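Local coordinates for 6-aminohexanoate-dimer hydrolase (Bacillus anthracis, PDB 4GB7), which probably hydrolyses the amide bond of 6-aminohexanoate dimers or related compounds, as a serine hydrolase of the beta-lactamase-like family, at residues K70-I76 / W278-E284; Q210-S215 / P227-M233; D382-M387 / I413-E418. All blocks are in the same frame, centred on the assembly; numbering follows the deposited sequence.

Contact 1 of 3, residues K70-I76 / W278-E284; sequences KNNPDQI and WSQIGME
The carbonyl oxygen of Met283, a selenomethionine, accepts from the side-chain amide of Asn71 and is approached by a water that probably donates to it. Asn71 ND2 to Met283 O is 3.0 Å and nearly straight, at 173° about the hydrogen. The oxygen lies in the amide plane of Asn71, but the donor sits above the carbonyl plane of Met283. Asn71 CG stands between its backbone N and carbonyl carbon (chi1 74°), which turns the amide to this carbonyl. Another water joins Asn71 ND2 to Glu284 O. Beside this, Asn71 CA meets Trp278 O in a CA-H...O contact of 3.4 Å and lies at the edge of the indole, in its plane. Met283 CE sits over the rim of one indole face, 3.5 Å above the plane.

A second CA-H...O contact runs from Gly282 CA to Gln75 O, 3.2 Å. One water links Gln75 O, Ser279 O and Gly282 N. Another joins Asn72 ND2 to Ser279 O. Asn72 OD1 accepts from Asp74 N, an Asx turn within the type I turn Asn72-Gln75. At the outer end Ile76 CG2 rests on Glu284 CG at 3.8 Å, the two side chains crossing at about a right angle. The carboxylate of Glu284 turns to Arg308 and Arg312. Here the loops after strand 66-69 and helix 269-278 share one direct hydrogen bond, so their fit depends on bridging waters too.

Contact 2 of 3, residues Q210-S215 / P227-M233; sequences QLYLAS and PMKIYDM
The C-terminal end of helix 206-214 packs against the start of helix 230-235, within the beta-lactamase-like fold. Ala214 is at the middle of the contact. Its CB lies 3.8 Å from Pro227 CG and also faces the backbone of Lys229, the N-cap residue of the second helix. Pro227 O receives a CA-H...O contact from Ala214 CA at 3.6 Å, and Tyr224 OH binds the same oxygen.

The selenomethionine Met233 reaches back to the first helix. Its CG is anti to the backbone N (chi1 179°), and the chain stays extended until it bends at chi3. SE comes to rest over the backbone of Leu211, 3.5 Å from Leu211 N, and also touches Gln210 CB. Leu211 CD1 meets Ile230 CG1 at 4.1 Å, where the two side chains cross obliquely. Gln210 crosses Pro227 at about a right angle, with OE1 3.7 Å from Pro227 CD. Its NE2 is held by Asn206 and Thr196 O.

Several polar groups bond within their own segment or to neighbours. Ser215 OG binds Leu211 O at 2.8 Å and also Gln298. Asp232 OD2 takes Met228 N on its anti lone pair at 2.9 Å. Ala214 O and Met228 O, both acceptors, approach to 3.2 Å; Arg220 binds Met228 O and probably eases their repulsion. With mainly apolar and CA-H...O contacts between the segments, the fit of the two helix ends rests on close packing rather than on direct hydrogen bonds.

Contact 3 of 3, residues D382-M387 / I413-E418; sequences DPKAKM and IAHHLE
Met387, a selenomethionine, lies against helix 402-417 and meets it with the end of its side chain. With chi1 at -175° the chain leaves trans to the backbone N and runs straight before bending at chi3. SE then sits 3.8 Å from Ala414 CA, with Ile413 CG2 and Leu417 CD1 also touching it. CE turns to Ala414 CB. Strand 110-117 borders the same group through Val115.

Ala414 CB points at the turn between strands 377-382 and 387-393. It meets Ala385 CB at 3.7 Å and Asp382 OD2 at 3.4 Å. Asp382 shapes that turn: OD1 accepts Ala385 N at 2.9 Å, from above the carboxylate plane, in an Asx motif. OD2 is bound by Gln366. Lys386 and Met387 both face Asp382, forming a G1 beta bulge in this hairpin.

Glu418 meets the turn at the C-terminal end of the helix segment. Its chi1 (-70°) sets CG against Ala385 CB at 3.7 Å; the bend at chi2 (-74°) then turns the carboxylate to Lys386. The two long side chains cross at about a right angle. In one of two modelled conformers of Lys386, NZ lies 3.4 Å from Glu418 OE2, a weak hydrogen bond within a salt bridge, so the pair is doubtful. Asn118 accepts from NZ in the same conformer, and His117 binds Glu418 OE2. A water donates to Glu418 OE1 at 2.7 Å and, weakly, to Lys384 O. Apolar contacts of Met387 and Ala385 must therefore do most to seat the hairpin on the helix, with charge adding little that is certain.

Contacts 2 and 3 are largely buried, whereas contact 1 is only partly so and carries the most water. Contact 2 joins two helix ends, contact 3 a beta hairpin and helix 402-417, and contact 1 two loops. They share no helix or strand. Contact 2 is nested in the chain loop closed by contact 1, yet their nearest atoms are about 17 Å apart. Contact 3 follows both in sequence and lies on the opposite side of the chain's centre from contact 2. In contacts 2 and 3 a selenomethionine packs across the contact; in contact 1 its end packs within its own segment. Direct hydrogen bonds differ too: side chain to backbone in contact 1, none across contact 2, a weak one within a salt bridge in contact 3.

Contact 1 of 3, residues K70-I76 / W278-E284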
loop_
_atom_site.group_PDB
_atom_site.type_symbol
_atom_site.label_atom_id
_atom_site.label_comp_id
_atom_site.label_asym_id
_atom_site.label_seq_id
_atom_site.Cartn_x
_atom_site.Cartn_y
_atom_site.Cartn_z
ATOM N N LYS A 70 11.838 12.486 1.343
ATOM C CA LYS A 70 11.707 13.883 1.752
ATOM C C LYS A 70 10.524 14.599 1.120
ATOM O O LYS A 70 10.253 14.458 -0.092
ATOM C CB LYS A 70 12.978 14.659 1.412
ATOM C CG LYS A 70 14.176 14.285 2.261
ATOM C CD LYS A 70 15.386 15.151 1.973
ATOM C CE LYS A 70 16.049 14.876 0.621
ATOM N NZ LYS A 70 17.092 15.893 0.219
ATOM N N ASN A 71 9.841 15.403 1.926
ATOM C CA ASN A 71 8.894 16.378 1.369
ATOM C C ASN A 71 9.665 17.643 0.963
ATOM O O ASN A 71 10.901 17.610 0.910
ATOM C CB ASN A 71 7.783 16.715 2.364
ATOM C CG ASN A 71 8.248 17.608 3.483
ATOM O OD1 ASN A 71 9.405 17.580 3.851
ATOM N ND2 ASN A 71 7.317 18.339 4.090
ATOM N N ASN A 72 8.925 18.707 0.616
ATOM C CA ASN A 72 9.467 20.068 0.504
ATOM C C ASN A 72 8.951 20.931 1.631
ATOM O O ASN A 72 7.812 21.436 1.564
ATOM C CB ASN A 72 9.106 20.715 -0.804
ATOM C CG ASN A 72 9.803 22.063 -0.989
ATOM O OD1 ASN A 72 10.259 22.699 -0.010
ATOM N ND2 ASN A 72 9.949 22.470 -2.221
ATOM N N PRO A 73 9.788 21.148 2.645
ATOM C CA PRO A 73 9.268 21.890 3.805
ATOM C C PRO A 73 8.824 23.327 3.522
ATOM O O PRO A 73 8.100 23.900 4.335
ATOM C CB PRO A 73 10.429 21.884 4.784
ATOM C CG PRO A 73 11.261 20.735 4.395
ATOM C CD PRO A 73 11.114 20.575 2.914
ATOM N N ASP A 74 9.309 23.906 2.418
ATOM C CA ASP A 74 8.985 25.257 2.043
ATOM C C ASP A 74 7.740 25.354 1.196
ATOM O O ASP A 74 7.299 26.461 0.896
ATOM C CB ASP A 74 10.188 25.855 1.333
ATOM C CG ASP A 74 11.389 25.953 2.256
ATOM O OD1 ASP A 74 11.224 26.329 3.434
ATOM O OD2 ASP A 74 12.486 25.636 1.822
ATOM N N GLN A 75 7.164 24.201 0.823
ATOM C CA GLN A 75 5.980 24.162 -0.038
ATOM C C GLN A 75 4.947 23.183 0.510
ATOM O O GLN A 75 4.447 22.335 -0.205
ATOM C CB GLN A 75 6.344 23.785 -1.477
ATOM C CG GLN A 75 7.200 24.822 -2.203
ATOM C CD GLN A 75 6.410 26.058 -2.614
ATOM O OE1 GLN A 75 5.238 25.980 -3.006
ATOM N NE2 GLN A 75 7.061 27.211 -2.547
ATOM N N ILE A 76 4.623 23.312 1.785
ATOM C CA ILE A 76 3.541 22.525 2.369
ATOM C C ILE A 76 2.238 23.212 2.006
ATOM O O ILE A 76 2.199 24.448 1.936
ATOM C CB ILE A 76 3.686 22.469 3.888
ATOM C CG1 ILE A 76 5.050 21.861 4.297
ATOM C CG2 ILE A 76 2.487 21.756 4.578
ATOM C CD1 ILE A 76 5.306 21.947 5.799
ATOM N N TRP A 278 6.692 13.025 -3.535
ATOM C CA TRP A 278 6.595 13.472 -2.111
ATOM C C TRP A 278 6.961 14.941 -1.925
ATOM O O TRP A 278 6.596 15.559 -0.942
ATOM C CB TRP A 278 7.437 12.584 -1.141
ATOM C CG TRP A 278 6.689 12.363 0.138
ATOM C CD1 TRP A 278 6.765 13.083 1.311
ATOM C CD2 TRP A 278 5.655 11.374 0.336
ATOM N NE1 TRP A 278 5.864 12.602 2.231
ATOM C CE2 TRP A 278 5.131 11.586 1.679
ATOM C CE3 TRP A 278 5.113 10.364 -0.452
ATOM C CZ2 TRP A 278 4.133 10.773 2.203
ATOM C CZ3 TRP A 278 4.094 9.574 0.076
ATOM C CH2 TRP A 278 3.639 9.751 1.370
ATOM N N SER A 279 7.761 15.470 -2.833
ATOM C CA SER A 279 8.197 16.850 -2.797
ATOM C C SER A 279 7.289 17.748 -3.650
ATOM O O SER A 279 7.506 18.944 -3.663
ATOM C CB SER A 279 9.622 16.980 -3.308
ATOM O OG SER A 279 9.723 16.667 -4.672
ATOM N N GLN A 280 6.303 17.165 -4.355
ATOM C CA GLN A 280 5.559 17.852 -5.410
ATOM C C GLN A 280 4.122 18.162 -5.107
ATOM O O GLN A 280 3.509 18.887 -5.876
ATOM C CB GLN A 280 5.571 16.991 -6.679
ATOM C CG GLN A 280 6.984 16.624 -7.130
ATOM C CD GLN A 280 7.635 17.795 -7.744
ATOM O OE1 GLN A 280 7.130 18.326 -8.735
ATOM N NE2 GLN A 280 8.765 18.226 -7.175
ATOM N N ILE A 281 3.555 17.656 -4.000
ATOM C CA ILE A 281 2.104 17.848 -3.779
ATOM C C ILE A 281 1.744 18.377 -2.387
ATOM O O ILE A 281 0.677 18.053 -1.840
ATOM C CB ILE A 281 1.251 16.599 -4.164
ATOM C CG1 ILE A 281 1.568 15.379 -3.250
ATOM C CG2 ILE A 281 1.521 16.199 -5.640
ATOM C CD1 ILE A 281 0.633 14.200 -3.484
ATOM N N GLY A 282 2.659 19.173 -1.820
ATOM C CA GLY A 282 2.378 19.920 -0.579
ATOM C C GLY A 282 2.338 19.068 0.670
ATOM O O GLY A 282 1.720 19.471 1.686
HETATM N N MSE A 283 3.024 17.929 0.642
HETATM C CA MSE A 283 3.086 17.012 1.817
HETATM C C MSE A 283 3.634 17.735 3.055
HETATM O O MSE A 283 4.567 18.527 2.963
HETATM C CB MSE A 283 4.043 15.875 1.552
HETATM C CG MSE A 283 3.705 15.012 0.310
HETATM SE SE MSE A 283 1.926 14.204 0.534
HETATM C CE MSE A 283 2.303 12.697 -0.621
ATOM N N GLU A 284 3.035 17.438 4.199
ATOM C CA GLU A 284 3.401 18.049 5.445
ATOM C C GLU A 284 4.679 17.508 6.084
ATOM O O GLU A 284 5.336 18.241 6.846
ATOM C CB GLU A 284 2.264 17.810 6.449
ATOM C CG GLU A 284 1.043 18.639 6.273
ATOM C CD GLU A 284 0.009 18.212 7.305
ATOM O OE1 GLU A 284 0.103 18.647 8.485
ATOM O OE2 GLU A 284 -0.875 17.442 6.936
HETATM O O HOH W 1 7.948 19.628 6.717
HETATM O O HOH W 2 5.978 19.385 0.876
HETATM O O HOH W 3 9.184 20.765 -4.527
HETATM O O HOH W 4 5.142 20.614 -2.595
#

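Contact 2 of 3, residues Q210-S215 / P227-M233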
loop_
_atom_site.group_PDB
_atom_site.type_symbol
_atom_site.label_atom_id
_atom_site.label_comp_id
_atom_site.label_asym_id
_atom_site.label_seq_id
_atom_site.Cartn_x
_atom_site.Cartn_y
_atom_site.Cartn_z
ATOM N N GLN A 210 9.032 -14.172 3.975
ATOM C CA GLN A 210 10.306 -14.164 3.236
ATOM C C GLN A 210 10.855 -12.768 3.016
ATOM O O GLN A 210 12.072 -12.540 3.126
ATOM C CB GLN A 210 10.225 -14.912 1.918
ATOM C CG GLN A 210 10.003 -16.420 2.085
ATOM C CD GLN A 210 10.964 -17.074 3.063
ATOM O OE1 GLN A 210 12.176 -16.980 2.890
ATOM N NE2 GLN A 210 10.422 -17.714 4.116
ATOM N N LEU A 211 9.969 -11.812 2.750
ATOM C CA LEU A 211 10.428 -10.432 2.559
ATOM C C LEU A 211 10.975 -9.897 3.849
ATOM O O LEU A 211 12.013 -9.263 3.879
ATOM C CB LEU A 211 9.255 -9.560 2.078
ATOM C CG LEU A 211 9.533 -8.051 1.910
ATOM C CD1 LEU A 211 10.382 -7.861 0.655
ATOM C CD2 LEU A 211 8.216 -7.263 1.856
ATOM N N TYR A 212 10.283 -10.193 4.953
ATOM C CA TYR A 212 10.783 -9.746 6.240
ATOM C C TYR A 212 12.087 -10.467 6.687
ATOM O O TYR A 212 12.961 -9.820 7.221
ATOM C CB TYR A 212 9.709 -9.865 7.307
ATOM C CG TYR A 212 8.442 -9.056 7.035
ATOM C CD1 TYR A 212 8.466 -7.891 6.279
ATOM C CD2 TYR A 212 7.254 -9.403 7.622
ATOM C CE1 TYR A 212 7.327 -7.150 6.053
ATOM C CE2 TYR A 212 6.089 -8.688 7.368
ATOM C CZ TYR A 212 6.129 -7.547 6.631
ATOM O OH TYR A 212 4.970 -6.842 6.418
ATOM N N LEU A 213 12.216 -11.776 6.440
ATOM C CA LEU A 213 13.460 -12.489 6.707
ATOM C C LEU A 213 14.593 -11.914 5.835
ATOM O O LEU A 213 15.684 -11.636 6.316
ATOM C CB LEU A 213 13.302 -13.967 6.443
ATOM C CG LEU A 213 12.495 -14.707 7.525
ATOM C CD1 LEU A 213 11.916 -15.991 6.924
ATOM C CD2 LEU A 213 13.330 -14.955 8.783
ATOM N N ALA A 214 14.302 -11.690 4.568
ATOM C CA ALA A 214 15.267 -11.031 3.647
ATOM C C ALA A 214 15.762 -9.674 4.136
ATOM O O ALA A 214 16.927 -9.294 3.899
ATOM C CB ALA A 214 14.667 -10.907 2.253
ATOM N N SER A 215 14.872 -8.948 4.821
ATOM C CA SER A 215 15.146 -7.624 5.328
ATOM C C SER A 215 15.688 -7.642 6.750
ATOM O O SER A 215 15.877 -6.582 7.336
ATOM C CB SER A 215 13.855 -6.794 5.342
ATOM O OG SER A 215 13.249 -6.743 4.088
ATOM N N PRO A 227 17.164 -15.961 2.378
ATOM C CA PRO A 227 17.678 -14.733 1.750
ATOM C C PRO A 227 18.299 -13.752 2.750
ATOM O O PRO A 227 17.785 -13.588 3.880
ATOM C CB PRO A 227 16.422 -14.183 1.048
ATOM C CG PRO A 227 15.303 -14.654 1.922
ATOM C CD PRO A 227 15.705 -16.080 2.186
HETATM N N MSE A 228 19.396 -13.096 2.346
HETATM C CA MSE A 228 20.101 -12.137 3.210
HETATM C C MSE A 228 19.804 -10.680 2.869
HETATM O O MSE A 228 20.098 -9.793 3.654
HETATM C CB MSE A 228 21.625 -12.394 3.167
HETATM C CG MSE A 228 22.082 -13.809 3.639
HETATM SE SE MSE A 228 21.622 -14.122 5.516
HETATM C CE MSE A 228 23.022 -12.992 6.327
ATOM N N LYS A 229 19.204 -10.471 1.700
ATOM C CA LYS A 229 18.763 -9.182 1.231
ATOM C C LYS A 229 17.592 -9.443 0.304
ATOM O O LYS A 229 17.417 -10.556 -0.159
ATOM C CB LYS A 229 19.902 -8.478 0.525
ATOM C CG LYS A 229 20.392 -9.162 -0.722
ATOM C CD LYS A 229 21.570 -8.407 -1.304
ATOM C CE LYS A 229 22.043 -9.016 -2.597
ATOM N NZ LYS A 229 22.996 -8.130 -3.301
ATOM N N ILE A 230 16.798 -8.415 0.012
ATOM C CA ILE A 230 15.573 -8.575 -0.790
ATOM C C ILE A 230 15.830 -9.250 -2.151
ATOM O O ILE A 230 15.076 -10.136 -2.566
ATOM C CB ILE A 230 14.845 -7.217 -0.946
ATOM C CG1 ILE A 230 14.294 -6.742 0.401
ATOM C CG2 ILE A 230 13.699 -7.303 -1.968
ATOM C CD1 ILE A 230 13.886 -5.283 0.343
ATOM N N TYR A 231 16.884 -8.855 -2.848
ATOM C CA TYR A 231 17.101 -9.442 -4.140
ATOM C C TYR A 231 17.390 -10.938 -4.099
ATOM O O TYR A 231 17.084 -11.658 -5.076
ATOM C CB TYR A 231 18.212 -8.708 -4.881
ATOM C CG TYR A 231 17.976 -7.225 -5.163
ATOM C CD1 TYR A 231 16.702 -6.669 -5.196
ATOM C CD2 TYR A 231 19.034 -6.384 -5.409
ATOM C CE1 TYR A 231 16.504 -5.338 -5.463
ATOM C CE2 TYR A 231 18.835 -5.029 -5.693
ATOM C CZ TYR A 231 17.575 -4.508 -5.713
ATOM O OH TYR A 231 17.360 -3.176 -6.001
ATOM N N ASP A 232 17.975 -11.405 -3.001
ATOM C CA ASP A 232 18.172 -12.856 -2.782
ATOM C C ASP A 232 16.851 -13.623 -2.843
ATOM O O ASP A 232 16.753 -14.724 -3.381
ATOM C CB ASP A 232 18.817 -13.135 -1.418
ATOM C CG ASP A 232 20.282 -12.751 -1.334
ATOM O OD1 ASP A 232 20.932 -12.362 -2.360
ATOM O OD2 ASP A 232 20.782 -12.881 -0.184
HETATM N N MSE A 233 15.826 -13.042 -2.249
HETATM C CA MSE A 233 14.493 -13.639 -2.274
HETATM C C MSE A 233 13.990 -13.806 -3.697
HETATM O O MSE A 233 13.414 -14.813 -4.044
HETATM C CB MSE A 233 13.517 -12.802 -1.423
HETATM C CG MSE A 233 12.083 -13.338 -1.401
HETATM SE SE MSE A 233 10.787 -12.125 -0.686
HETATM C CE MSE A 233 10.722 -10.932 -2.232
#

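Contact 3 of 3, residues D382-M387 / I413-E418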
loop_
_atom_site.group_PDB
_atom_site.type_symbol
_atom_site.label_atom_id
_atom_site.label_comp_id
_atom_site.label_asym_id
_atom_site.label_seq_id
_atom_site.Cartn_x
_atom_site.Cartn_y
_atom_site.Cartn_z
ATOM N N ASP A 382 -12.935 7.188 -4.321
ATOM C CA ASP A 382 -14.297 7.105 -4.877
ATOM C C ASP A 382 -14.486 8.254 -5.851
ATOM O O ASP A 382 -14.694 9.366 -5.481
ATOM C CB ASP A 382 -15.308 7.182 -3.722
ATOM C CG ASP A 382 -16.757 7.256 -4.167
ATOM O OD1 ASP A 382 -17.006 7.462 -5.360
ATOM O OD2 ASP A 382 -17.672 7.036 -3.307
ATOM N N PRO A 383 -14.343 7.978 -7.159
ATOM C CA PRO A 383 -14.478 9.042 -8.132
ATOM C C PRO A 383 -15.924 9.522 -8.355
ATOM O O PRO A 383 -16.113 10.618 -8.892
ATOM C CB PRO A 383 -13.904 8.435 -9.384
ATOM C CG PRO A 383 -13.832 7.002 -9.167
ATOM C CD PRO A 383 -14.149 6.666 -7.757
ATOM N N LYS A 384 -16.932 8.744 -7.922
ATOM C CA LYS A 384 -18.317 9.165 -8.111
ATOM C C LYS A 384 -18.645 10.277 -7.093
ATOM O O LYS A 384 -19.250 11.296 -7.460
ATOM C CB LYS A 384 -19.300 8.000 -7.950
ATOM C CG LYS A 384 -20.743 8.341 -8.290
ATOM C CD LYS A 384 -21.649 7.126 -8.258
ATOM C CE LYS A 384 -23.026 7.423 -8.812
ATOM N NZ LYS A 384 -23.892 7.820 -7.676
ATOM N N ALA A 385 -18.301 10.027 -5.828
ATOM C CA ALA A 385 -18.528 10.982 -4.748
ATOM C C ALA A 385 -17.386 11.943 -4.514
ATOM O O ALA A 385 -17.468 12.808 -3.624
ATOM C CB ALA A 385 -18.913 10.285 -3.461
ATOM N N LYS A 386 -16.322 11.811 -5.299
ATOM C CA LYS A 386 -15.152 12.656 -5.158
ATOM C C LYS A 386 -14.620 12.595 -3.712
ATOM O O LYS A 386 -14.457 13.615 -3.067
ATOM C CB LYS A 386 -15.515 14.082 -5.622
ATOM C CG LYS A 386 -15.895 14.138 -7.102
ATOM C CD LYS A 386 -17.037 15.113 -7.392
ATOM C CE LYS A 386 -18.411 14.636 -6.892
ATOM N NZ LYS A 386 -19.038 15.575 -5.897
HETATM N N MSE A 387 -14.412 11.376 -3.205
HETATM C CA MSE A 387 -14.020 11.139 -1.833
HETATM C C MSE A 387 -12.772 10.289 -1.765
HETATM O O MSE A 387 -12.562 9.377 -2.583
HETATM C CB MSE A 387 -15.165 10.468 -1.070
HETATM C CG MSE A 387 -14.892 10.288 0.359
HETATM SE SE MSE A 387 -16.260 9.232 1.287
HETATM C CE MSE A 387 -15.761 7.603 0.284
ATOM N N ILE A 413 -20.716 6.327 3.954
ATOM C CA ILE A 413 -20.158 7.650 4.214
ATOM C C ILE A 413 -20.259 8.550 2.975
ATOM O O ILE A 413 -20.682 9.687 3.064
ATOM C CB ILE A 413 -18.703 7.604 4.761
ATOM C CG1 ILE A 413 -18.671 6.947 6.127
ATOM C CG2 ILE A 413 -18.091 9.035 4.752
ATOM C CD1 ILE A 413 -17.274 6.551 6.583
ATOM N N ALA A 414 -19.825 8.046 1.820
ATOM C CA ALA A 414 -19.929 8.806 0.583
ATOM C C ALA A 414 -21.376 9.302 0.339
ATOM O O ALA A 414 -21.608 10.455 -0.032
ATOM C CB ALA A 414 -19.458 7.940 -0.605
ATOM N N HIS A 415 -22.352 8.415 0.467
ATOM C CA HIS A 415 -23.731 8.793 0.147
ATOM C C HIS A 415 -24.241 9.835 1.151
ATOM O O HIS A 415 -25.015 10.709 0.802
ATOM C CB HIS A 415 -24.628 7.572 0.165
ATOM C CG HIS A 415 -24.368 6.629 -0.969
ATOM N ND1 HIS A 415 -24.980 5.435 -1.089
ATOM C CD2 HIS A 415 -23.470 6.720 -2.043
ATOM C CE1 HIS A 415 -24.537 4.834 -2.219
ATOM N NE2 HIS A 415 -23.606 5.616 -2.777
ATOM N N HIS A 416 -23.825 9.720 2.403
ATOM C CA HIS A 416 -24.124 10.732 3.418
ATOM C C HIS A 416 -23.557 12.099 3.083
ATOM O O HIS A 416 -24.272 13.107 3.153
ATOM C CB HIS A 416 -23.650 10.255 4.766
ATOM C CG HIS A 416 -23.795 11.273 5.854
ATOM N ND1 HIS A 416 -24.966 11.508 6.475
ATOM C CD2 HIS A 416 -22.869 12.100 6.429
ATOM C CE1 HIS A 416 -24.790 12.450 7.414
ATOM N NE2 HIS A 416 -23.500 12.816 7.386
ATOM N N LEU A 417 -22.291 12.145 2.679
ATOM C CA LEU A 417 -21.620 13.388 2.327
ATOM C C LEU A 417 -22.212 13.998 1.055
ATOM O O LEU A 417 -22.205 15.221 0.879
ATOM C CB LEU A 417 -20.113 13.126 2.164
ATOM C CG LEU A 417 -19.339 12.743 3.432
ATOM C CD1 LEU A 417 -17.897 12.508 3.075
ATOM C CD2 LEU A 417 -19.461 13.770 4.558
ATOM N N GLU A 418 -22.731 13.154 0.164
ATOM C CA GLU A 418 -23.370 13.605 -1.041
ATOM C C GLU A 418 -24.821 14.032 -0.807
ATOM O O GLU A 418 -25.462 14.474 -1.718
ATOM C CB GLU A 418 -23.276 12.521 -2.146
ATOM C CG GLU A 418 -21.893 12.278 -2.731
ATOM C CD GLU A 418 -21.442 13.401 -3.657
ATOM O OE1 GLU A 418 -21.888 13.399 -4.811
ATOM O OE2 GLU A 418 -20.654 14.277 -3.230
HETATM O O HOH W 5 -22.409 11.132 -6.090
#